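Local coordinates for cell wall binding protein cwp8 (Peptoclostridium difficile, PDB 5J6Q) that is a surface-layer protein that probably anchors to the bacterial cell wall through three CWB2 modules of toprim-like fold, at residues A[329-334]-A[410-415]; A[418-423]-A[440-445]. All coordinates share one frame; numbering follows the deposited sequence.

Contact 1 of 2, residues A[329-334]-A[410-415]; sequences APLASQ and KQLKDT
Leu412 and Gln334 carry most of this contact, the first by packing and the second by hydrogen bonding. The CD2 branch of Leu412 is laid against the backbone of helix 329-334, where it comes within 3.6 Å of Leu331 N, and the same methyl touches Pro330 CB and Leu331 CD1, each 4.1 Å from Leu412 CD2. Leu331 holds its CG anti to the backbone N (chi1 -179°), which carries CD1 out to this methyl and to CB of Gln411. The amide of Gln411 turns away to bond Glu394. The helix belongs to one CWB2 repeat and the loop that follows helix 401-410 to the next, so the pairing joins two neighbouring modules. Gln334 reaches across with an extended chain, and both ends of its amide are used. Gln334 OE1 accepts the backbone N-H of Lys413 at 3.1 Å, with an N-H...O angle of 146° and the donor tilted 17° from the carbonyl plane. Gln334 NE2 donates to a water 3.1 Å away, which in turn donates to Lys413 O, so the amide spans both backbone polar groups of one residue. The bent chain of Lys413 crosses the same amide, its CD lying 3.4 Å from Gln334 CD.

Contact 2 of 2, residues A[418-423]-A[440-445]; sequences TAFVVG and FGAPII
Backbone hydrogen bonds tie Phe420 and Val422 of strand 418-423 to Pro443 and Ile445, at the start of strand 444-447. Phe420 N donates to Pro443 O at 2.8 Å. The bond from Ile445 N to Phe420 O, 2.7 Å long, is nearly straight (175°). Val422 N donates in turn to Ile445 O at 3.0 Å. Phe420 thus uses both its N-H and its carbonyl on this neighbour, straddling Ile444, as expected of parallel pairing. CA-H...O contacts add to the seam: Ala442 CA approaches Thr418 O at 3.3 Å, and Val421 CA meets Ile445 O.

Apolar packing falls on both faces. On the face of Phe420 and Ile444, Phe420 CB lies beside Ile444 CG1, while the CG2 methyls of Val422 and Ile444 meet at 4.0 Å. The Phe420 ring, with CG set beside the backbone N (chi1 -79°), brings CE1 to 3.9 Å from Ala442 CB; that methyl also packs against Thr418 CG2 and lies 3.5 Å from Thr418 OG1. Helix 434-438 covers this face. On the face of Val421 and Ile445, Val421 CG2 touches Ile445 CB, and Leu459 of helix 453-459 packs on both residues.

Strand 418-423 pairs on its other edge with strand 463-467. The two strands joined here, linked through helices 427-430 and 434-438, form a beta-alpha-beta crossover in the parallel sheet of a toprim-like CWB2 module.

Contact 2 lies within one CWB2 module and is largely buried, whereas contact 1 joins that module to the preceding one and is only partly buried. Their chemistry follows: main-chain bonding and apolar packing pair two strands in contact 2, while a side-chain amide, a water and a leucine methyl serve the interface of contact 1. Their centres lie about 10 Å apart, and they meet directly. Leu412 CD1 packs 3.7 Å from Pro443 CB, and Pro330 CG approaches Ala442 O, so the turn leading into the edge strand 444-447 borders the helix of the other module. Helix 434-438 also touches both, through Ala329 and Ser333 in one and Phe420 and Ile444 in the other.

Contact 1 of 2, residues A[329-334]-A[410-415]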
loop_
_atom_site.group_PDB
_atom_site.type_symbol
_atom_site.label_atom_id
_atom_site.label_comp_id
_atom_site.label_asym_id
_atom_site.label_seq_id
_atom_site.Cartn_x
_atom_site.Cartn_y
_atom_site.Cartn_z
ATOM N N ALA A 329 31.801 -9.842 -4.288
ATOM C CA ALA A 329 31.277 -8.477 -4.261
ATOM C C ALA A 329 32.191 -7.461 -4.920
ATOM O O ALA A 329 31.630 -6.655 -5.668
ATOM C CB ALA A 329 30.991 -8.038 -2.811
ATOM N N PRO A 330 33.536 -7.400 -4.611
ATOM C CA PRO A 330 34.362 -6.386 -5.307
ATOM C C PRO A 330 34.407 -6.701 -6.802
ATOM O O PRO A 330 34.644 -5.808 -7.553
ATOM C CB PRO A 330 35.705 -6.476 -4.576
ATOM C CG PRO A 330 35.675 -7.811 -3.933
ATOM C CD PRO A 330 34.299 -7.998 -3.493
ATOM N N LEU A 331 34.160 -7.963 -7.203
ATOM C CA LEU A 331 34.183 -8.372 -8.571
ATOM C C LEU A 331 32.943 -7.849 -9.285
ATOM O O LEU A 331 33.104 -7.241 -10.368
ATOM C CB LEU A 331 34.252 -9.921 -8.744
ATOM C CG LEU A 331 34.301 -10.280 -10.231
ATOM C CD1 LEU A 331 35.443 -9.419 -10.893
ATOM C CD2 LEU A 331 34.524 -11.685 -10.475
ATOM N N ALA A 332 31.699 -8.078 -8.688
ATOM C CA ALA A 332 30.489 -7.520 -9.293
ATOM C C ALA A 332 30.581 -5.988 -9.309
ATOM O O ALA A 332 30.057 -5.364 -10.237
ATOM C CB ALA A 332 29.227 -7.925 -8.536
ATOM N N SER A 333 31.198 -5.383 -8.321
ATOM C CA SER A 333 31.250 -3.918 -8.316
ATOM C C SER A 333 32.219 -3.435 -9.376
ATOM O O SER A 333 31.972 -2.409 -10.021
ATOM C CB SER A 333 31.734 -3.397 -6.964
ATOM O OG SER A 333 30.673 -3.173 -6.047
ATOM N N GLN A 334 33.338 -4.173 -9.551
ATOM C CA GLN A 334 34.380 -3.741 -10.498
ATOM C C GLN A 334 33.986 -3.891 -11.933
ATOM O O GLN A 334 34.190 -2.941 -12.689
ATOM C CB GLN A 334 35.696 -4.494 -10.288
ATOM C CG GLN A 334 36.862 -3.650 -10.759
ATOM C CD GLN A 334 38.133 -4.009 -10.054
ATOM O OE1 GLN A 334 38.807 -4.955 -10.435
ATOM N NE2 GLN A 334 38.432 -3.321 -8.972
ATOM N N LYS A 410 42.270 -12.727 -8.334
ATOM C CA LYS A 410 43.085 -12.446 -9.515
ATOM C C LYS A 410 42.349 -11.660 -10.611
ATOM O O LYS A 410 43.000 -10.915 -11.347
ATOM C CB LYS A 410 43.612 -13.760 -10.083
ATOM C CG LYS A 410 44.786 -14.308 -9.298
ATOM C CD LYS A 410 45.570 -15.325 -10.142
ATOM C CE LYS A 410 45.751 -16.633 -9.408
ATOM N NZ LYS A 410 45.447 -17.812 -10.278
ATOM N N GLN A 411 41.004 -11.828 -10.725
ATOM C CA GLN A 411 40.174 -11.113 -11.704
ATOM C C GLN A 411 40.023 -9.629 -11.338
ATOM O O GLN A 411 39.445 -8.859 -12.107
ATOM C CB GLN A 411 38.771 -11.719 -11.788
ATOM C CG GLN A 411 38.744 -13.124 -12.331
ATOM C CD GLN A 411 38.757 -13.114 -13.847
ATOM O OE1 GLN A 411 38.777 -12.030 -14.517
ATOM N NE2 GLN A 411 38.709 -14.315 -14.414
ATOM N N LEU A 412 40.521 -9.230 -10.195
ATOM C CA LEU A 412 40.449 -7.832 -9.769
ATOM C C LEU A 412 41.743 -7.128 -10.230
ATOM O O LEU A 412 42.702 -7.808 -10.556
ATOM C CB LEU A 412 40.351 -7.684 -8.213
ATOM C CG LEU A 412 39.162 -8.383 -7.468
ATOM C CD1 LEU A 412 39.358 -8.153 -5.940
ATOM C CD2 LEU A 412 37.743 -7.803 -7.878
ATOM N N LYS A 413 41.780 -5.796 -10.247
ATOM C CA LYS A 413 42.990 -5.063 -10.595
ATOM C C LYS A 413 43.934 -5.013 -9.366
ATOM O O LYS A 413 43.473 -4.674 -8.278
ATOM C CB LYS A 413 42.623 -3.639 -11.036
ATOM C CG LYS A 413 41.767 -3.608 -12.298
ATOM C CD LYS A 413 40.544 -2.711 -12.121
ATOM C CE LYS A 413 40.884 -1.246 -12.277
ATOM N NZ LYS A 413 41.446 -0.672 -11.021
ATOM N N ASP A 414 45.235 -5.349 -9.540
ATOM C CA ASP A 414 46.250 -5.356 -8.482
ATOM C C ASP A 414 46.558 -3.974 -7.898
ATOM O O ASP A 414 47.362 -3.864 -6.978
ATOM C CB ASP A 414 47.553 -5.937 -9.038
ATOM C CG ASP A 414 47.944 -5.313 -10.363
ATOM O OD1 ASP A 414 48.023 -6.053 -11.362
ATOM O OD2 ASP A 414 48.161 -4.075 -10.398
ATOM N N THR A 415 45.935 -2.928 -8.419
ATOM C CA THR A 415 46.159 -1.561 -7.963
ATOM C C THR A 415 45.502 -1.280 -6.606
ATOM O O THR A 415 45.481 -0.126 -6.161
ATOM C CB THR A 415 45.598 -0.625 -9.031
ATOM O OG1 THR A 415 44.304 -1.116 -9.409
ATOM C CG2 THR A 415 46.493 -0.565 -10.260
HETATM O O HOH W 1 40.991 -3.598 -7.226
#

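Contact 2 of 2, residues A[418-423]-A[440-445]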
loop_
_atom_site.group_PDB
_atom_site.type_symbol
_atom_site.label_atom_id
_atom_site.label_comp_id
_atom_site.label_asym_id
_atom_site.label_seq_id
_atom_site.Cartn_x
_atom_site.Cartn_y
_atom_site.Cartn_z
ATOM N N THR A 418 44.098 -2.549 -0.225
ATOM C CA THR A 418 43.502 -3.265 0.888
ATOM C C THR A 418 43.049 -4.658 0.492
ATOM O O THR A 418 42.694 -4.933 -0.670
ATOM C CB THR A 418 42.316 -2.443 1.445
ATOM O OG1 THR A 418 41.399 -3.321 2.079
ATOM C CG2 THR A 418 41.557 -1.699 0.357
ATOM N N ALA A 419 43.098 -5.556 1.473
ATOM C CA ALA A 419 42.640 -6.908 1.275
ATOM C C ALA A 419 42.107 -7.444 2.615
ATOM O O ALA A 419 42.559 -7.021 3.683
ATOM C CB ALA A 419 43.747 -7.770 0.743
ATOM N N PHE A 420 41.125 -8.334 2.546
ATOM C CA PHE A 420 40.454 -8.849 3.739
ATOM C C PHE A 420 40.691 -10.306 3.873
ATOM O O PHE A 420 40.695 -10.982 2.852
ATOM C CB PHE A 420 38.917 -8.626 3.626
ATOM C CG PHE A 420 38.593 -7.210 3.949
ATOM C CD1 PHE A 420 38.271 -6.311 2.945
ATOM C CD2 PHE A 420 38.691 -6.739 5.251
ATOM C CE1 PHE A 420 38.064 -4.985 3.241
ATOM C CE2 PHE A 420 38.477 -5.397 5.541
ATOM C CZ PHE A 420 38.169 -4.536 4.538
ATOM N N VAL A 421 40.856 -10.810 5.087
ATOM C CA VAL A 421 41.071 -12.260 5.266
ATOM C C VAL A 421 40.060 -12.804 6.176
ATOM O O VAL A 421 39.840 -12.261 7.247
ATOM C CB VAL A 421 42.487 -12.606 5.815
ATOM C CG1 VAL A 421 42.487 -14.001 6.443
ATOM C CG2 VAL A 421 43.494 -12.554 4.679
ATOM N N VAL A 422 39.433 -13.910 5.773
ATOM C CA VAL A 422 38.327 -14.511 6.545
ATOM C C VAL A 422 38.494 -15.990 6.502
ATOM O O VAL A 422 39.212 -16.480 5.615
ATOM C CB VAL A 422 36.954 -14.045 5.880
ATOM C CG1 VAL A 422 36.945 -12.497 5.670
ATOM C CG2 VAL A 422 36.745 -14.732 4.528
ATOM N N GLY A 423 37.801 -16.731 7.350
ATOM C CA GLY A 423 37.951 -18.187 7.358
ATOM C C GLY A 423 36.951 -18.913 6.485
ATOM O O GLY A 423 35.849 -18.450 6.202
ATOM N N PHE A 440 35.922 -0.795 -2.460
ATOM C CA PHE A 440 37.309 -0.369 -2.564
ATOM C C PHE A 440 38.152 -1.312 -3.375
ATOM O O PHE A 440 39.354 -1.196 -3.269
ATOM C CB PHE A 440 37.950 -0.216 -1.150
ATOM C CG PHE A 440 37.515 1.018 -0.400
ATOM C CD1 PHE A 440 36.376 1.009 0.371
ATOM C CD2 PHE A 440 38.229 2.197 -0.498
ATOM C CE1 PHE A 440 35.959 2.148 1.027
ATOM C CE2 PHE A 440 37.805 3.338 0.166
ATOM C CZ PHE A 440 36.669 3.302 0.924
ATOM N N GLY A 441 37.584 -2.234 -4.162
ATOM C CA GLY A 441 38.434 -3.120 -4.943
ATOM C C GLY A 441 39.253 -4.078 -4.084
ATOM O O GLY A 441 40.135 -4.779 -4.586
ATOM N N ALA A 442 38.942 -4.129 -2.783
ATOM C CA ALA A 442 39.624 -5.015 -1.848
ATOM C C ALA A 442 39.208 -6.464 -1.991
ATOM O O ALA A 442 38.016 -6.790 -1.959
ATOM C CB ALA A 442 39.366 -4.561 -0.432
ATOM N N PRO A 443 40.163 -7.378 -2.235
ATOM C CA PRO A 443 39.783 -8.775 -2.347
ATOM C C PRO A 443 39.426 -9.334 -0.978
ATOM O O PRO A 443 39.797 -8.792 0.079
ATOM C CB PRO A 443 41.033 -9.437 -2.959
ATOM C CG PRO A 443 42.145 -8.470 -2.692
ATOM C CD PRO A 443 41.520 -7.138 -2.753
ATOM N N ILE A 444 38.742 -10.467 -1.005
ATOM C CA ILE A 444 38.358 -11.103 0.205
ATOM C C ILE A 444 38.976 -12.445 0.056
ATOM O O ILE A 444 38.512 -13.243 -0.755
ATOM C CB ILE A 444 36.807 -11.214 0.329
ATOM C CG1 ILE A 444 36.179 -9.833 0.662
ATOM C CG2 ILE A 444 36.471 -12.230 1.388
ATOM C CD1 ILE A 444 34.632 -9.865 0.460
ATOM N N ILE A 445 39.994 -12.716 0.855
ATOM C CA ILE A 445 40.695 -13.965 0.720
ATOM C C ILE A 445 40.181 -14.860 1.788
ATOM O O ILE A 445 40.126 -14.460 2.955
ATOM C CB ILE A 445 42.221 -13.652 0.858
ATOM C CG1 ILE A 445 42.677 -12.648 -0.263
ATOM C CG2 ILE A 445 43.009 -14.955 0.798
ATOM C CD1 ILE A 445 42.362 -13.193 -1.697
#